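Local coordinates for Two-component system response regulator/GGDEF domain protein (Aeromonas salmonicida, PDB 3LUF), which probably makes cyclic di-GMP from two GTP molecules through a GGDEF domain absent from this fragment, which holds the tandem receiver domains expected to control it by phosphorylation, at residues M141-K146 with E233-R238; Q150-S155 with L161-Q166; S186-L191 with A215-Q220. One frame throughout, in Å; residues are numbered along the deposited sequence. Where two conformers were deposited one is given.

Contact 1 (M141-K146 with E233-R238)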
# COMPACT_ATOMS: atom_id res chain seq x y z
N MSE B 141 -9.41 -11.04 12.25
CA MSE B 141 -10.15 -12.09 11.54
C MSE B 141 -11.56 -11.64 11.20
O MSE B 141 -12.01 -11.81 10.08
CB MSE B 141 -10.17 -13.39 12.33
CG MSE B 141 -8.85 -14.13 12.25
SE MSE B 141 -9.07 -15.63 13.44
CE MSE B 141 -10.44 -16.50 12.38
N ALA B 142 -12.24 -11.02 12.17
CA ALA B 142 -13.61 -10.55 11.91
C ALA B 142 -13.64 -9.48 10.82
O ALA B 142 -14.53 -9.50 9.94
CB ALA B 142 -14.27 -10.05 13.20
N GLN B 143 -12.66 -8.57 10.85
CA GLN B 143 -12.55 -7.49 9.86
C GLN B 143 -12.32 -8.12 8.48
O GLN B 143 -12.93 -7.74 7.51
CB GLN B 143 -11.43 -6.52 10.24
CG GLN B 143 -11.77 -5.56 11.41
CD GLN B 143 -10.56 -4.82 12.03
OE1 GLN B 143 -9.41 -5.24 11.92
NE2 GLN B 143 -10.85 -3.74 12.74
N LEU B 144 -11.42 -9.11 8.38
CA LEU B 144 -11.17 -9.75 7.09
C LEU B 144 -12.35 -10.58 6.58
O LEU B 144 -12.58 -10.67 5.37
CB LEU B 144 -9.89 -10.61 7.16
CG LEU B 144 -8.61 -9.85 7.52
CD1 LEU B 144 -7.49 -10.82 7.84
CD2 LEU B 144 -8.15 -8.93 6.40
N ARG B 145 -13.11 -11.18 7.50
CA ARG B 145 -14.30 -11.94 7.11
C ARG B 145 -15.40 -11.01 6.55
O ARG B 145 -16.19 -11.43 5.71
CB ARG B 145 -14.82 -12.80 8.26
CG ARG B 145 -13.93 -14.00 8.50
CD ARG B 145 -14.41 -14.96 9.56
NE ARG B 145 -13.59 -16.17 9.44
CZ ARG B 145 -13.37 -17.04 10.42
NH1 ARG B 145 -13.92 -16.86 11.62
NH2 ARG B 145 -12.59 -18.08 10.18
N LYS B 146 -15.38 -9.74 6.97
CA LYS B 146 -16.28 -8.70 6.39
C LYS B 146 -15.77 -8.16 5.05
O LYS B 146 -16.39 -7.30 4.43
CB LYS B 146 -16.39 -7.53 7.33
CG LYS B 146 -17.18 -7.81 8.59
CD LYS B 146 -17.95 -6.59 9.00
CE LYS B 146 -17.01 -5.44 9.28
NZ LYS B 146 -17.76 -4.16 9.27
N GLU B 233 -10.80 0.27 7.98
CA GLU B 233 -10.67 0.76 6.61
C GLU B 233 -9.20 0.77 6.18
O GLU B 233 -8.93 0.60 5.00
CB GLU B 233 -11.28 2.17 6.39
CG GLU B 233 -12.84 2.27 6.65
CD GLU B 233 -13.22 2.47 8.14
OE1 GLU B 233 -12.39 2.26 9.04
OE2 GLU B 233 -14.40 2.84 8.41
N GLU B 234 -8.28 1.03 7.11
CA GLU B 234 -6.86 0.97 6.83
C GLU B 234 -6.44 -0.47 6.52
O GLU B 234 -5.79 -0.72 5.50
CB GLU B 234 -6.05 1.56 7.97
CG GLU B 234 -6.18 3.08 8.02
CD GLU B 234 -5.52 3.69 9.25
OE1 GLU B 234 -5.16 4.89 9.18
OE2 GLU B 234 -5.40 2.99 10.28
N LEU B 235 -6.93 -1.41 7.34
CA LEU B 235 -6.64 -2.83 7.13
C LEU B 235 -7.19 -3.26 5.78
O LEU B 235 -6.48 -3.89 5.00
CB LEU B 235 -7.23 -3.71 8.26
CG LEU B 235 -7.14 -5.22 7.98
CD1 LEU B 235 -5.70 -5.72 7.97
CD2 LEU B 235 -7.97 -5.99 8.98
N GLN B 236 -8.46 -2.94 5.52
CA GLN B 236 -9.08 -3.24 4.23
C GLN B 236 -8.29 -2.70 3.05
O GLN B 236 -8.07 -3.43 2.10
CB GLN B 236 -10.52 -2.73 4.15
CG GLN B 236 -11.15 -2.88 2.76
CD GLN B 236 -12.67 -2.65 2.79
OE1 GLN B 236 -13.46 -3.53 2.43
NE2 GLN B 236 -13.08 -1.48 3.28
N CYS B 237 -7.87 -1.43 3.12
CA CYS B 237 -7.11 -0.80 2.04
C CYS B 237 -5.80 -1.56 1.79
O CYS B 237 -5.47 -1.86 0.65
CB CYS B 237 -6.78 0.65 2.42
SG CYS B 237 -5.77 1.53 1.27
N ARG B 238 -5.08 -1.88 2.86
CA ARG B 238 -3.79 -2.57 2.68
C ARG B 238 -3.96 -3.98 2.07
O ARG B 238 -3.17 -4.40 1.20
CB ARG B 238 -3.08 -2.72 4.03
CG ARG B 238 -2.64 -1.41 4.61
CD ARG B 238 -1.20 -1.04 4.18
NE ARG B 238 -0.99 -0.97 2.74
CZ ARG B 238 -1.37 0.03 1.95
NH1 ARG B 238 -2.04 1.06 2.46
NH2 ARG B 238 -1.11 -0.01 0.64

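Contact 2 (Q150-S155 with L161-Q166). Unlike the reference sequence in segment 150-155: Q150 (reference Leu). Unlike the reference sequence in segment 161-166: A162 (reference Thr).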
# COMPACT_ATOMS: atom_id res chain seq x y z
N GLN B 150 -11.70 -15.82 2.92
CA GLN B 150 -11.56 -17.04 3.69
C GLN B 150 -10.37 -16.88 4.61
O GLN B 150 -9.24 -16.79 4.15
CB GLN B 150 -11.34 -18.18 2.72
CG GLN B 150 -12.57 -18.45 1.84
CD GLN B 150 -12.32 -19.62 0.92
OE1 GLN B 150 -11.87 -20.68 1.36
NE2 GLN B 150 -12.53 -19.42 -0.38
N VAL B 151 -10.64 -16.84 5.92
CA VAL B 151 -9.65 -16.43 6.92
C VAL B 151 -9.23 -17.60 7.81
O VAL B 151 -10.05 -18.23 8.50
CB VAL B 151 -10.14 -15.23 7.79
CG1 VAL B 151 -9.00 -14.70 8.63
CG2 VAL B 151 -10.73 -14.07 6.89
N HIS B 152 -7.93 -17.92 7.77
CA HIS B 152 -7.37 -18.91 8.67
C HIS B 152 -6.70 -18.18 9.82
O HIS B 152 -6.27 -17.05 9.69
CB HIS B 152 -6.29 -19.71 7.95
CG HIS B 152 -6.77 -20.46 6.74
ND1 HIS B 152 -7.06 -21.81 6.78
CD2 HIS B 152 -6.97 -20.06 5.47
CE1 HIS B 152 -7.44 -22.20 5.58
NE2 HIS B 152 -7.41 -21.16 4.76
N GLU B 153 -6.58 -18.83 10.97
CA GLU B 153 -5.92 -18.20 12.11
C GLU B 153 -4.79 -19.06 12.71
O GLU B 153 -4.82 -20.30 12.64
CB GLU B 153 -6.93 -17.78 13.21
CG GLU B 153 -7.60 -18.97 13.90
CD GLU B 153 -8.38 -18.62 15.19
OE1 GLU B 153 -7.89 -17.84 16.05
OE2 GLU B 153 -9.51 -19.15 15.31
N ALA B 154 -3.83 -18.37 13.28
CA ALA B 154 -2.69 -18.98 13.94
C ALA B 154 -2.26 -18.15 15.13
O ALA B 154 -2.09 -16.91 15.06
CB ALA B 154 -1.51 -19.17 12.94
N SER B 155 -2.03 -18.82 16.25
CA SER B 155 -1.72 -18.12 17.50
C SER B 155 -0.22 -17.96 17.74
O SER B 155 0.20 -17.31 18.69
CB SER B 155 -2.38 -18.81 18.70
OG SER B 155 -3.70 -19.22 18.39
N LEU B 161 3.10 -21.92 10.39
CA LEU B 161 3.79 -22.78 9.44
C LEU B 161 2.99 -24.03 9.14
O LEU B 161 2.86 -24.41 7.99
CB LEU B 161 5.17 -23.16 9.96
CG LEU B 161 6.15 -21.99 10.10
CD1 LEU B 161 7.23 -22.25 11.15
CD2 LEU B 161 6.81 -21.54 8.72
N ALA B 162 2.44 -24.64 10.20
CA ALA B 162 1.63 -25.85 10.06
C ALA B 162 0.41 -25.61 9.18
O ALA B 162 0.09 -26.41 8.31
CB ALA B 162 1.20 -26.36 11.46
N THR B 163 -0.24 -24.47 9.41
CA THR B 163 -1.41 -24.04 8.66
C THR B 163 -1.09 -23.83 7.18
O THR B 163 -1.81 -24.29 6.30
CB THR B 163 -2.07 -22.81 9.34
OG1 THR B 163 -2.56 -23.24 10.60
CG2 THR B 163 -3.26 -22.28 8.54
N LEU B 164 0.02 -23.16 6.90
CA LEU B 164 0.48 -22.95 5.52
C LEU B 164 0.76 -24.26 4.80
O LEU B 164 0.43 -24.42 3.61
CB LEU B 164 1.70 -22.03 5.49
CG LEU B 164 1.37 -20.57 5.83
CD1 LEU B 164 2.66 -19.73 6.16
CD2 LEU B 164 0.57 -19.85 4.72
N GLU B 165 1.35 -25.22 5.53
CA GLU B 165 1.61 -26.55 4.97
C GLU B 165 0.30 -27.20 4.59
O GLU B 165 0.19 -27.77 3.51
CB GLU B 165 2.29 -27.48 5.98
CG GLU B 165 3.74 -27.24 6.22
CD GLU B 165 4.59 -27.37 4.97
OE1 GLU B 165 5.49 -26.54 4.84
OE2 GLU B 165 4.36 -28.26 4.13
N GLN B 166 -0.69 -27.10 5.48
CA GLN B 166 -1.98 -27.76 5.29
C GLN B 166 -2.90 -27.05 4.29
O GLN B 166 -3.79 -27.67 3.69
CB GLN B 166 -2.67 -27.94 6.64
CG GLN B 166 -1.98 -28.98 7.58
CD GLN B 166 -1.87 -30.42 6.98
OE1 GLN B 166 -2.83 -30.94 6.39
NE2 GLN B 166 -0.71 -31.06 7.15

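Contact 3 (S186-L191 with A215-Q220). With DMS (dimethyl sulfoxide), chain I.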
# COMPACT_ATOMS: atom_id res chain seq x y z
N SER B 186 11.32 -13.11 12.37
CA SER B 186 11.85 -14.46 12.20
C SER B 186 10.94 -15.34 11.36
O SER B 186 11.41 -16.09 10.52
CB SER B 186 12.05 -15.12 13.56
OG SER B 186 13.11 -14.50 14.22
N LEU B 187 9.63 -15.24 11.58
CA LEU B 187 8.70 -16.00 10.77
C LEU B 187 8.79 -15.52 9.32
O LEU B 187 8.79 -16.31 8.39
CB LEU B 187 7.25 -15.86 11.29
CG LEU B 187 6.15 -16.50 10.44
CD1 LEU B 187 6.32 -18.03 10.28
CD2 LEU B 187 4.81 -16.18 11.11
N VAL B 188 8.83 -14.21 9.13
CA VAL B 188 8.95 -13.71 7.75
C VAL B 188 10.24 -14.24 7.07
O VAL B 188 10.22 -14.67 5.92
CB VAL B 188 8.86 -12.19 7.73
CG1 VAL B 188 9.19 -11.66 6.39
CG2 VAL B 188 7.43 -11.78 8.13
N ARG B 189 11.36 -14.20 7.78
CA ARG B 189 12.61 -14.77 7.23
C ARG B 189 12.43 -16.25 6.81
O ARG B 189 12.87 -16.62 5.71
CB ARG B 189 13.78 -14.62 8.21
CG ARG B 189 14.18 -13.18 8.53
CD ARG B 189 15.64 -13.08 9.12
NE ARG B 189 15.82 -13.99 10.25
CZ ARG B 189 15.42 -13.73 11.50
NH1 ARG B 189 14.83 -12.57 11.81
NH2 ARG B 189 15.61 -14.65 12.44
N MSE B 190 11.78 -17.08 7.64
CA MSE B 190 11.55 -18.47 7.29
C MSE B 190 10.71 -18.60 6.02
O MSE B 190 11.00 -19.42 5.13
CB MSE B 190 10.88 -19.20 8.47
CG MSE B 190 11.85 -19.40 9.61
SE MSE B 190 10.99 -20.53 10.95
CE MSE B 190 10.74 -22.10 9.93
N LEU B 191 9.64 -17.80 5.95
CA LEU B 191 8.73 -17.87 4.84
C LEU B 191 9.45 -17.49 3.55
O LEU B 191 9.28 -18.12 2.50
CB LEU B 191 7.47 -16.97 5.07
CG LEU B 191 6.55 -17.48 6.19
CD1 LEU B 191 5.36 -16.52 6.34
CD2 LEU B 191 6.04 -18.90 5.91
N ALA B 215 10.49 -1.12 8.85
CA ALA B 215 11.66 -1.20 7.96
C ALA B 215 12.30 -2.59 7.99
O ALA B 215 12.72 -3.10 6.97
CB ALA B 215 12.70 -0.12 8.34
N ARG B 216 12.38 -3.19 9.17
CA ARG B 216 12.99 -4.50 9.30
C ARG B 216 12.16 -5.54 8.54
O ARG B 216 12.70 -6.36 7.82
CB ARG B 216 13.10 -4.89 10.78
CG ARG B 216 14.27 -4.24 11.53
CD ARG B 216 14.38 -4.78 12.98
NE ARG B 216 14.59 -6.23 13.05
CZ ARG B 216 14.38 -6.98 14.14
NH1 ARG B 216 13.94 -6.43 15.26
NH2 ARG B 216 14.60 -8.29 14.10
N TYR B 217 10.84 -5.46 8.69
CA TYR B 217 9.95 -6.31 7.92
C TYR B 217 10.18 -6.16 6.42
O TYR B 217 10.31 -7.15 5.71
CB TYR B 217 8.49 -5.97 8.22
CG TYR B 217 7.81 -6.72 9.35
CD1 TYR B 217 7.76 -8.11 9.39
CD2 TYR B 217 7.12 -6.01 10.35
CE1 TYR B 217 7.08 -8.76 10.42
CE2 TYR B 217 6.42 -6.66 11.36
CZ TYR B 217 6.40 -8.01 11.39
OH TYR B 217 5.68 -8.62 12.39
N LEU B 218 10.19 -4.91 5.95
CA LEU B 218 10.37 -4.63 4.52
C LEU B 218 11.71 -5.15 3.97
O LEU B 218 11.75 -5.79 2.88
CB LEU B 218 10.17 -3.13 4.26
CG LEU B 218 8.71 -2.66 4.43
CD1 LEU B 218 8.65 -1.10 4.40
CD2 LEU B 218 7.85 -3.25 3.31
N LYS B 219 12.79 -4.91 4.72
CA LYS B 219 14.12 -5.36 4.32
C LYS B 219 14.23 -6.88 4.30
O LYS B 219 15.04 -7.44 3.54
CB LYS B 219 15.22 -4.78 5.24
CG LYS B 219 15.34 -3.26 5.18
CD LYS B 219 15.96 -2.77 3.90
CE LYS B 219 16.07 -1.25 3.95
NZ LYS B 219 15.91 -0.69 2.60
N GLN B 220 13.41 -7.53 5.12
CA GLN B 220 13.35 -8.99 5.15
C GLN B 220 12.42 -9.60 4.11
O GLN B 220 12.29 -10.82 4.07
CB GLN B 220 12.99 -9.51 6.52
CG GLN B 220 14.09 -9.31 7.54
CD GLN B 220 15.37 -10.05 7.21
OE1 GLN B 220 15.37 -11.14 6.60
NE2 GLN B 220 16.48 -9.46 7.60
S DMS I . 13.30 -14.69 18.19
O DMS I . 12.25 -14.77 16.73
C1 DMS I . 14.61 -13.44 17.98
C2 DMS I . 12.37 -13.93 19.55

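Contact 1 (M141-K146 with E233-R238)
L235 reaches from the long helix 232-248 between Q143 and L144, successive residues of helix 134-145, and one of its methyls, CD2, makes nearly the whole contact. Its CG lies anti to the backbone N (chi1 172°), which carries the isobutyl group out from its own helix to the other. There CD2 of L235 rests 3.9 Å from CD2 of L144, the two side chains meeting at about a right angle, branch against branch. Leucine suits both places: L144 must also fill the space down to V127 and V129 of the central sheet and touch V239 of the partner helix, while F230 packs beside L235.

The other flank of the methyl is lined by Q143. Its chain, extended beyond CG, runs obliquely past L235, so that both ends touch: CB of Q143 is 3.7 Å and OE1 of Q143 is 3.4 Å from CD2 of L235. The aliphatic part makes glutamine acceptable at the edge of an apolar seam, but there is a cost, since OE1 is buried here against a methyl and has no partner in the model.

The fit is looser elsewhere: the closest CA atoms, of L144 and Q236, are 7.4 Å apart, yet the Q236 side chain makes no contact with M141-K146. Its NE2 bonds instead to D99, and K146 NZ to the carbonyls of V97 and L98, all in the first receiver domain; A142 and R145 lie at the exposed surface. On helix 232-248, E234 and R238 turn to the second subunit, where R238 forms a salt bridge with D224 of that chain. As in CheY-like receivers, the first and last helices of the domain pack together on one face of the 2-1-3-4-5 parallel sheet, opposite the other three.

Contact 2 (Q150-S155 with L161-Q166)
The aliphatic contact between H152 and T163 is the meeting point of edge strand 150-154 with helix 157-166. CG2 of T163 lies 4.0 Å from CB of H152 and sits obliquely to the imidazole ring, so the touch is methyl to methylene at the root of the histidine. A154, two residues along the strand, also directs its CB toward the helix, but without touching it. Threonine suits its place because its two branches differ: one is a methyl for H152, the other a hydroxyl that bonds back within the helix. I170 packs against both H152 and T163.

The polar atoms look elsewhere. In T163 the hydroxyl stands beside the backbone N (chi1 -65°), where OG1 can bond back to the carbonyl of E159, one turn earlier in the helix; this leaves CG2 to face the strand. OG1 of T163 is 4.2 Å from the carbonyl O of E153, too far for a bond. H152 keeps its ring in place through NE2, hydrogen-bonded to OE1 of E126, and meets the ring of H167 with planes at about 45°.

Electrostatic pairing belongs to the far side of the strand. E153 points away from the helix and forms a salt bridge with NE of R137 on helix 134-145, its side chain about 10 Å from that of D132, a magnesium ligand. A strand leading through a short turn into a helix that packs back on it is one beta-alpha unit of the receiver domain's (beta-alpha)5 fold.

Contact 3 (S186-L191 with A215-Q220)
V188 and Y217 form the apolar half of this helix-to-helix contact, with a methyl set at the edge of a ring. CG2 of V188 lies near the plane of the phenol, 3.8 Å from CE1 of Y217, and the two side chains meet at about a right angle. The other branch turns to the end of helix 213-219, where CG1 of V188 is 4.0 Å from the carbonyl O of Q220, an atom buried here without a polar partner. Valine is compact enough to serve both neighbours and still touch I202 of the sheet.

Helices 184-194 and 213-219 are consecutive helices of the receiver fold, joined through strand 201-207 and lying on the same face of the parallel sheet. Y217 lies near the magnesium site: its OH is hydrogen-bonded to the carbonyl of I205, and its side chain is about 6 Å from that of D176, a magnesium ligand and the predicted phosphoacceptor.

At the partly exposed side, the amide of Q220 lies against the aliphatic part of R189. Q220 bends at chi2 (-63°) and brings OE1 to within 3.1 Å of CG of R189, a close approach to aliphatic carbon rather than a hydrogen bond; the amide and guanidinium planes stand 87° apart. OE1 also receives a weak hydrogen bond from NE2 of H107 in the second subunit. R189 itself, bent at chi3, folds back along its helix so that NH2 makes a weak bond of 3.1 Å to OG of S186. That hydroxyl in turn donates to the oxygen of a dimethyl sulfoxide molecule, probably from the crystallisation liquor, with 2.7 Å between OG of S186 and the DMS O.

How the contacts relate
All three contacts lie in the second receiver domain, and no two share a helix or strand. Contact 1 is the most buried, a leucine-leucine touch flanked by a glutamine; contact 2 is a thin surface touch with its polar groups paired outside it; contact 3 is mixed, a valine-tyrosine touch plus an amide against an arginine's methylenes. Contact 2 bridges the others: V151 packs on selenomethionine M141 and on L144 of contact 1, while L161 and L164 pack on L187, selenomethionine M190 and L191 of contact 3. Contacts 1 and 3 do not touch, about 9 Å separating their nearest atoms, yet both also meet the second subunit.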